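Local structure of RagA protein (Porphyromonas gingivalis, 6SLN) at residues W362-R376 / S437-T451. The protein probably takes up peptides across the outer membrane as a TonB-dependent receptor with a plug and a transmembrane beta-barrel. Sequence-based numbering, arbitrary orientation.
Sequences WLKVGANLSGAIANR and SESHQANVNGFAQIT. With C8E ((hydroxyethyloxy)tri(ethyloxy)octane), chain J; C8E ((hydroxyethyloxy)tri(ethyloxy)octane), chain I.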
loop_
_atom_site.group_PDB
_atom_site.type_symbol
_atom_site.label_atom_id
_atom_site.label_comp_id
_atom_site.label_asym_id
_atom_site.label_seq_id
_atom_site.Cartn_x
_atom_site.Cartn_y
_atom_site.Cartn_z
ATOM N N TRP A 362 18.570 45.494 -9.268
ATOM C CA TRP A 362 19.486 44.387 -9.532
ATOM C C TRP A 362 18.862 43.000 -9.396
ATOM O O TRP A 362 19.548 42.002 -9.652
ATOM C CB TRP A 362 20.710 44.488 -8.613
ATOM C CG TRP A 362 20.397 44.596 -7.142
ATOM C CD1 TRP A 362 20.254 45.746 -6.415
ATOM C CD2 TRP A 362 20.221 43.511 -6.212
ATOM N NE1 TRP A 362 19.987 45.445 -5.097
ATOM C CE2 TRP A 362 19.962 44.082 -4.948
ATOM C CE3 TRP A 362 20.250 42.116 -6.330
ATOM C CZ2 TRP A 362 19.731 43.306 -3.812
ATOM C CZ3 TRP A 362 20.022 41.350 -5.205
ATOM C CH2 TRP A 362 19.765 41.946 -3.961
ATOM N N LEU A 363 17.593 42.896 -9.016
ATOM C CA LEU A 363 16.998 41.588 -8.772
ATOM C C LEU A 363 15.612 41.511 -9.395
ATOM O O LEU A 363 14.804 42.434 -9.258
ATOM C CB LEU A 363 16.905 41.281 -7.261
ATOM C CG LEU A 363 16.090 40.049 -6.846
ATOM C CD1 LEU A 363 16.766 38.764 -7.333
ATOM C CD2 LEU A 363 15.849 40.004 -5.344
ATOM N N LYS A 364 15.342 40.396 -10.065
ATOM C CA LYS A 364 14.019 40.088 -10.590
ATOM C C LYS A 364 13.727 38.633 -10.262
ATOM O O LYS A 364 14.566 37.771 -10.538
ATOM C CB LYS A 364 13.966 40.333 -12.106
ATOM C CG LYS A 364 12.629 40.031 -12.767
ATOM C CD LYS A 364 12.812 39.399 -14.144
ATOM C CE LYS A 364 12.420 40.350 -15.276
ATOM N NZ LYS A 364 12.070 39.607 -16.522
ATOM N N VAL A 365 12.568 38.351 -9.660
ATOM C CA VAL A 365 12.210 36.984 -9.287
ATOM C C VAL A 365 10.883 36.587 -9.949
ATOM O O VAL A 365 10.181 37.415 -10.539
ATOM C CB VAL A 365 12.131 36.793 -7.762
ATOM C CG1 VAL A 365 13.351 37.371 -7.087
ATOM C CG2 VAL A 365 10.852 37.411 -7.214
ATOM N N GLY A 366 10.549 35.295 -9.843
ATOM C CA GLY A 366 9.312 34.783 -10.414
ATOM C C GLY A 366 9.068 33.330 -10.059
ATOM O O GLY A 366 9.966 32.607 -9.621
ATOM N N ALA A 367 7.817 32.913 -10.236
ATOM C CA ALA A 367 7.431 31.517 -10.055
ATOM C C ALA A 367 6.392 31.135 -11.109
ATOM O O ALA A 367 5.567 31.958 -11.526
ATOM C CB ALA A 367 6.885 31.246 -8.644
ATOM N N ASN A 368 6.447 29.878 -11.550
ATOM C CA ASN A 368 5.528 29.434 -12.591
ATOM C C ASN A 368 4.739 28.237 -12.089
ATOM O O ASN A 368 4.810 27.144 -12.662
ATOM C CB ASN A 368 6.278 29.097 -13.888
ATOM C CG ASN A 368 6.913 30.327 -14.549
ATOM O OD1 ASN A 368 6.220 31.177 -15.112
ATOM N ND2 ASN A 368 8.238 30.421 -14.477
ATOM N N LEU A 369 3.961 28.447 -11.034
ATOM C CA LEU A 369 3.327 27.346 -10.319
ATOM C C LEU A 369 2.148 26.735 -11.073
ATOM O O LEU A 369 1.364 27.438 -11.717
ATOM C CB LEU A 369 2.863 27.828 -8.952
ATOM C CG LEU A 369 3.991 28.550 -8.239
ATOM C CD1 LEU A 369 3.492 29.447 -7.089
ATOM C CD2 LEU A 369 4.995 27.515 -7.790
ATOM N N SER A 370 2.017 25.415 -10.977
ATOM C CA SER A 370 0.924 24.700 -11.621
ATOM C C SER A 370 0.556 23.476 -10.794
ATOM O O SER A 370 1.374 22.929 -10.055
ATOM C CB SER A 370 1.285 24.281 -13.054
ATOM O OG SER A 370 2.355 23.352 -13.061
ATOM N N GLY A 371 -0.689 23.040 -10.942
ATOM C CA GLY A 371 -1.137 21.857 -10.232
ATOM C C GLY A 371 -2.418 21.338 -10.841
ATOM O O GLY A 371 -3.078 22.012 -11.636
ATOM N N ALA A 372 -2.778 20.127 -10.433
ATOM C CA ALA A 372 -3.911 19.469 -11.051
ATOM C C ALA A 372 -4.394 18.323 -10.185
ATOM O O ALA A 372 -3.598 17.665 -9.505
ATOM C CB ALA A 372 -3.543 18.936 -12.442
ATOM N N ILE A 373 -5.708 18.106 -10.212
ATOM C CA ILE A 373 -6.301 16.833 -9.834
ATOM C C ILE A 373 -6.729 16.155 -11.129
ATOM O O ILE A 373 -7.462 16.741 -11.932
ATOM C CB ILE A 373 -7.476 17.018 -8.866
ATOM C CG1 ILE A 373 -6.991 17.617 -7.541
ATOM C CG2 ILE A 373 -8.161 15.685 -8.606
ATOM C CD1 ILE A 373 -8.102 17.732 -6.493
ATOM N N ALA A 374 -6.251 14.942 -11.357
ATOM C CA ALA A 374 -6.401 14.296 -12.645
ATOM C C ALA A 374 -6.933 12.884 -12.458
ATOM O O ALA A 374 -6.559 12.192 -11.506
ATOM C CB ALA A 374 -5.063 14.283 -13.403
ATOM N N ASN A 375 -7.814 12.464 -13.375
ATOM C CA ASN A 375 -8.391 11.121 -13.383
ATOM C C ASN A 375 -8.077 10.485 -14.734
ATOM O O ASN A 375 -8.550 10.957 -15.776
ATOM C CB ASN A 375 -9.893 11.170 -13.122
ATOM C CG ASN A 375 -10.238 11.871 -11.813
ATOM O OD1 ASN A 375 -9.731 11.505 -10.751
ATOM N ND2 ASN A 375 -11.103 12.883 -11.883
ATOM N N ARG A 376 -7.256 9.438 -14.715
ATOM C CA ARG A 376 -6.857 8.699 -15.905
ATOM C C ARG A 376 -7.461 7.313 -15.827
ATOM O O ARG A 376 -7.300 6.629 -14.810
ATOM C CB ARG A 376 -5.334 8.553 -16.012
ATOM C CG ARG A 376 -4.616 9.616 -16.788
ATOM C CD ARG A 376 -3.140 9.254 -16.952
ATOM N NE ARG A 376 -2.377 10.408 -17.431
ATOM C CZ ARG A 376 -1.968 11.418 -16.659
ATOM N NH1 ARG A 376 -2.230 11.423 -15.353
ATOM N NH2 ARG A 376 -1.291 12.426 -17.189
ATOM N N SER A 437 -8.663 6.557 -10.361
ATOM C CA SER A 437 -7.311 7.006 -10.107
ATOM C C SER A 437 -7.411 8.500 -9.902
ATOM O O SER A 437 -7.952 9.202 -10.754
ATOM C CB SER A 437 -6.369 6.668 -11.264
ATOM O OG SER A 437 -5.315 7.618 -11.385
ATOM N N GLU A 438 -6.940 8.980 -8.762
ATOM C CA GLU A 438 -6.788 10.406 -8.533
ATOM C C GLU A 438 -5.300 10.704 -8.420
ATOM O O GLU A 438 -4.582 10.070 -7.626
ATOM C CB GLU A 438 -7.543 10.858 -7.284
ATOM C CG GLU A 438 -9.032 10.916 -7.488
ATOM C CD GLU A 438 -9.596 12.308 -7.276
ATOM O OE1 GLU A 438 -10.783 12.538 -7.635
ATOM O OE2 GLU A 438 -8.852 13.163 -6.735
ATOM N N SER A 439 -4.842 11.643 -9.235
ATOM C CA SER A 439 -3.473 12.114 -9.201
ATOM C C SER A 439 -3.456 13.543 -8.699
ATOM O O SER A 439 -4.211 14.394 -9.194
ATOM C CB SER A 439 -2.816 12.038 -10.579
ATOM O OG SER A 439 -2.105 10.826 -10.733
ATOM N N HIS A 440 -2.590 13.807 -7.727
ATOM C CA HIS A 440 -2.376 15.160 -7.240
ATOM C C HIS A 440 -1.019 15.605 -7.779
ATOM O O HIS A 440 0.032 15.177 -7.283
ATOM C CB HIS A 440 -2.483 15.211 -5.715
ATOM C CG HIS A 440 -3.846 14.845 -5.202
ATOM N ND1 HIS A 440 -4.040 14.102 -4.058
ATOM C CD2 HIS A 440 -5.083 15.090 -5.707
ATOM C CE1 HIS A 440 -5.336 13.919 -3.872
ATOM N NE2 HIS A 440 -5.988 14.508 -4.858
ATOM N N GLN A 441 -1.065 16.448 -8.815
ATOM C CA GLN A 441 0.108 17.004 -9.468
ATOM C C GLN A 441 0.393 18.390 -8.917
ATOM O O GLN A 441 -0.501 19.241 -8.879
ATOM C CB GLN A 441 -0.092 17.086 -10.986
ATOM C CG GLN A 441 1.170 17.435 -11.757
ATOM C CD GLN A 441 2.217 16.335 -11.636
ATOM O OE1 GLN A 441 1.874 15.156 -11.432
ATOM N NE2 GLN A 441 3.499 16.708 -11.753
ATOM N N ALA A 442 1.635 18.614 -8.503
ATOM C CA ALA A 442 2.112 19.945 -8.173
ATOM C C ALA A 442 3.469 20.147 -8.815
ATOM O O ALA A 442 4.308 19.240 -8.824
ATOM C CB ALA A 442 2.236 20.164 -6.686
ATOM N N ASN A 443 3.670 21.343 -9.348
ATOM C CA ASN A 443 4.885 21.709 -10.059
ATOM C C ASN A 443 5.285 23.077 -9.539
ATOM O O ASN A 443 4.569 24.060 -9.757
ATOM C CB ASN A 443 4.651 21.715 -11.574
ATOM C CG ASN A 443 3.925 20.458 -12.068
ATOM O OD1 ASN A 443 4.435 19.330 -11.952
ATOM N ND2 ASN A 443 2.742 20.649 -12.635
ATOM N N VAL A 444 6.401 23.144 -8.822
ATOM C CA VAL A 444 6.722 24.304 -7.989
ATOM C C VAL A 444 8.070 24.847 -8.453
ATOM O O VAL A 444 9.120 24.342 -8.048
ATOM C CB VAL A 444 6.738 23.936 -6.501
ATOM C CG1 VAL A 444 6.886 25.159 -5.642
ATOM C CG2 VAL A 444 5.458 23.237 -6.122
ATOM N N ASN A 445 8.047 25.877 -9.297
ATOM C CA ASN A 445 9.239 26.439 -9.914
ATOM C C ASN A 445 9.464 27.837 -9.372
ATOM O O ASN A 445 8.530 28.637 -9.322
ATOM C CB ASN A 445 9.087 26.507 -11.430
ATOM C CG ASN A 445 8.185 25.416 -11.968
ATOM O OD1 ASN A 445 7.003 25.648 -12.178
ATOM N ND2 ASN A 445 8.739 24.224 -12.207
ATOM N N GLY A 446 10.697 28.121 -8.977
ATOM C CA GLY A 446 11.082 29.470 -8.621
ATOM C C GLY A 446 12.414 29.810 -9.255
ATOM O O GLY A 446 13.266 28.946 -9.457
ATOM N N PHE A 447 12.582 31.094 -9.569
ATOM C CA PHE A 447 13.836 31.571 -10.134
ATOM C C PHE A 447 14.185 32.942 -9.568
ATOM O O PHE A 447 13.307 33.760 -9.279
ATOM C CB PHE A 447 13.801 31.632 -11.679
ATOM C CG PHE A 447 13.076 32.829 -12.230
ATOM C CD1 PHE A 447 13.722 34.050 -12.383
ATOM C CD2 PHE A 447 11.734 32.729 -12.603
ATOM C CE1 PHE A 447 13.035 35.157 -12.877
ATOM C CE2 PHE A 447 11.050 33.826 -13.105
ATOM C CZ PHE A 447 11.702 35.040 -13.245
ATOM N N ALA A 448 15.488 33.182 -9.432
ATOM C CA ALA A 448 16.039 34.482 -9.074
ATOM C C ALA A 448 16.948 34.958 -10.195
ATOM O O ALA A 448 17.712 34.171 -10.762
ATOM C CB ALA A 448 16.837 34.411 -7.769
ATOM N N GLN A 449 16.864 36.241 -10.530
ATOM C CA GLN A 449 17.736 36.811 -11.550
ATOM C C GLN A 449 18.486 37.991 -10.951
ATOM O O GLN A 449 17.889 39.028 -10.642
ATOM C CB GLN A 449 16.958 37.218 -12.795
ATOM C CG GLN A 449 17.650 36.732 -14.050
ATOM C CD GLN A 449 16.978 37.192 -15.315
ATOM O OE1 GLN A 449 16.292 36.417 -15.988
ATOM N NE2 GLN A 449 17.178 38.460 -15.657
ATOM N N ILE A 450 19.792 37.819 -10.786
ATOM C CA ILE A 450 20.674 38.835 -10.232
ATOM C C ILE A 450 21.479 39.440 -11.377
ATOM O O ILE A 450 22.269 38.741 -12.029
ATOM C CB ILE A 450 21.606 38.249 -9.161
ATOM C CG1 ILE A 450 20.802 37.543 -8.065
ATOM C CG2 ILE A 450 22.456 39.340 -8.573
ATOM C CD1 ILE A 450 21.565 37.369 -6.752
ATOM N N THR A 451 21.272 40.735 -11.632
ATOM C CA THR A 451 22.138 41.494 -12.531
ATOM C C THR A 451 23.018 42.413 -11.687
ATOM O O THR A 451 22.563 43.483 -11.250
ATOM C CB THR A 451 21.323 42.300 -13.550
ATOM O OG1 THR A 451 20.151 42.843 -12.925
ATOM C CG2 THR A 451 20.895 41.406 -14.711
HETATM C C1 C8E J . -6.150 31.620 -8.851
HETATM C C2 C8E J . -5.804 30.176 -8.476
HETATM C C3 C8E J . -4.337 29.769 -8.734
HETATM C C4 C8E J . -4.097 28.286 -8.388
HETATM C C5 C8E J . -2.696 27.765 -8.719
HETATM C C6 C8E J . -2.317 26.504 -7.933
HETATM C C7 C8E J . -1.025 25.877 -8.465
HETATM C C8 C8E J . -0.624 24.587 -7.742
HETATM O O9 C8E J . 0.462 24.825 -6.860
HETATM C C10 C8E J . 0.726 23.765 -5.949
HETATM C C11 C8E J . 0.723 24.262 -4.498
HETATM O O12 C8E J . 2.003 24.522 -3.955
HETATM C C13 C8E J . 2.094 25.815 -3.366
HETATM C C14 C8E J . 3.536 26.205 -3.004
HETATM O O15 C8E J . 3.852 27.523 -3.416
HETATM C C16 C8E J . 5.204 27.728 -3.804
HETATM C C17 C8E J . 5.698 29.092 -3.311
HETATM O O18 C8E J . 7.073 29.308 -3.594
HETATM C C19 C8E J . 7.343 30.363 -4.501
HETATM C C20 C8E J . 8.516 31.233 -4.031
HETATM O O21 C8E J . 9.316 31.668 -5.124
HETATM C C1 C8E I . -12.361 24.069 -11.767
HETATM C C2 C8E I . -11.756 24.469 -10.420
HETATM C C3 C8E I . -10.224 24.519 -10.430
HETATM C C4 C8E I . -9.611 23.992 -9.120
HETATM C C5 C8E I . -8.237 23.343 -9.338
HETATM C C6 C8E I . -7.213 23.577 -8.220
HETATM C C7 C8E I . -5.976 22.685 -8.395
HETATM C C8 C8E I . -5.374 22.260 -7.048
HETATM O O9 C8E I . -4.630 21.056 -7.158
HETATM C C10 C8E I . -3.341 21.094 -6.565
HETATM C C11 C8E I . -2.857 19.678 -6.219
HETATM O O12 C8E I . -1.630 19.683 -5.500
HETATM C C13 C8E I . -1.350 18.492 -4.769
HETATM C C14 C8E I . 0.168 18.246 -4.740
HETATM O O15 C8E I . 0.652 17.372 -3.732
HETATM C C16 C8E I . 1.511 18.033 -2.808
HETATM C C17 C8E I . 2.547 18.974 -3.457
HETATM O O18 C8E I . 3.180 19.856 -2.525
HETATM C C19 C8E I . 4.319 20.540 -3.030
HETATM C C20 C8E I . 5.171 21.108 -1.889
HETATM O O21 C8E I . 6.184 22.004 -2.319
#
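Phe-447 lays one ring face over the backbone of Gly-366, its directly paired neighbour in an antiparallel beta ladder. The ladder joins strands 363-376 and 437-450, two adjacent staves of the transmembrane barrel of a TonB-dependent receptor. Chi1 of Phe-447 is 79°, which sets CG between its own N and C and swings the ring across to the other strand. There CE2 comes 3.3 Å from Gly-366 CA, and Gly-366 N sits above the ring plane, toward the rim. Main-chain bonds run in pairs from Lys-364 with Gln-449 to Ala-374 with Ser-439. The pattern thins in the middle. Asn-368 N gives a single bond to Asn-445 O (3.3 Å), approaching from above the carbonyl plane.

The outward face carries Ala-442, Val-444, Ile-373 and His-440. Two detergent molecules lie along it, and a bound phospholipid touches Ala-448. On this face Leu-369 CD2 packs 3.7 Å from Val-444 CG1.

On the plug side, Ser-370, Ala-372, Gln-441 and Asn-443 touch helix 169-173 and the loop after it, while the next strand supplies Thr-467 and Thr-469, hydrogen-bonded to Gln-441 OE1 and Ser-439 OG, and Lys-459, in a cation-pi contact with Phe-447. A second copy of the protein packs its Leu-353 on Leu-369, and its Asn-468 is hydrogen-bonded to His-440 ND1. The CD2 edge of the His-440 ring meets Ile-373: CG1 lies near the ring plane, 3.7 Å from His-440 CD2.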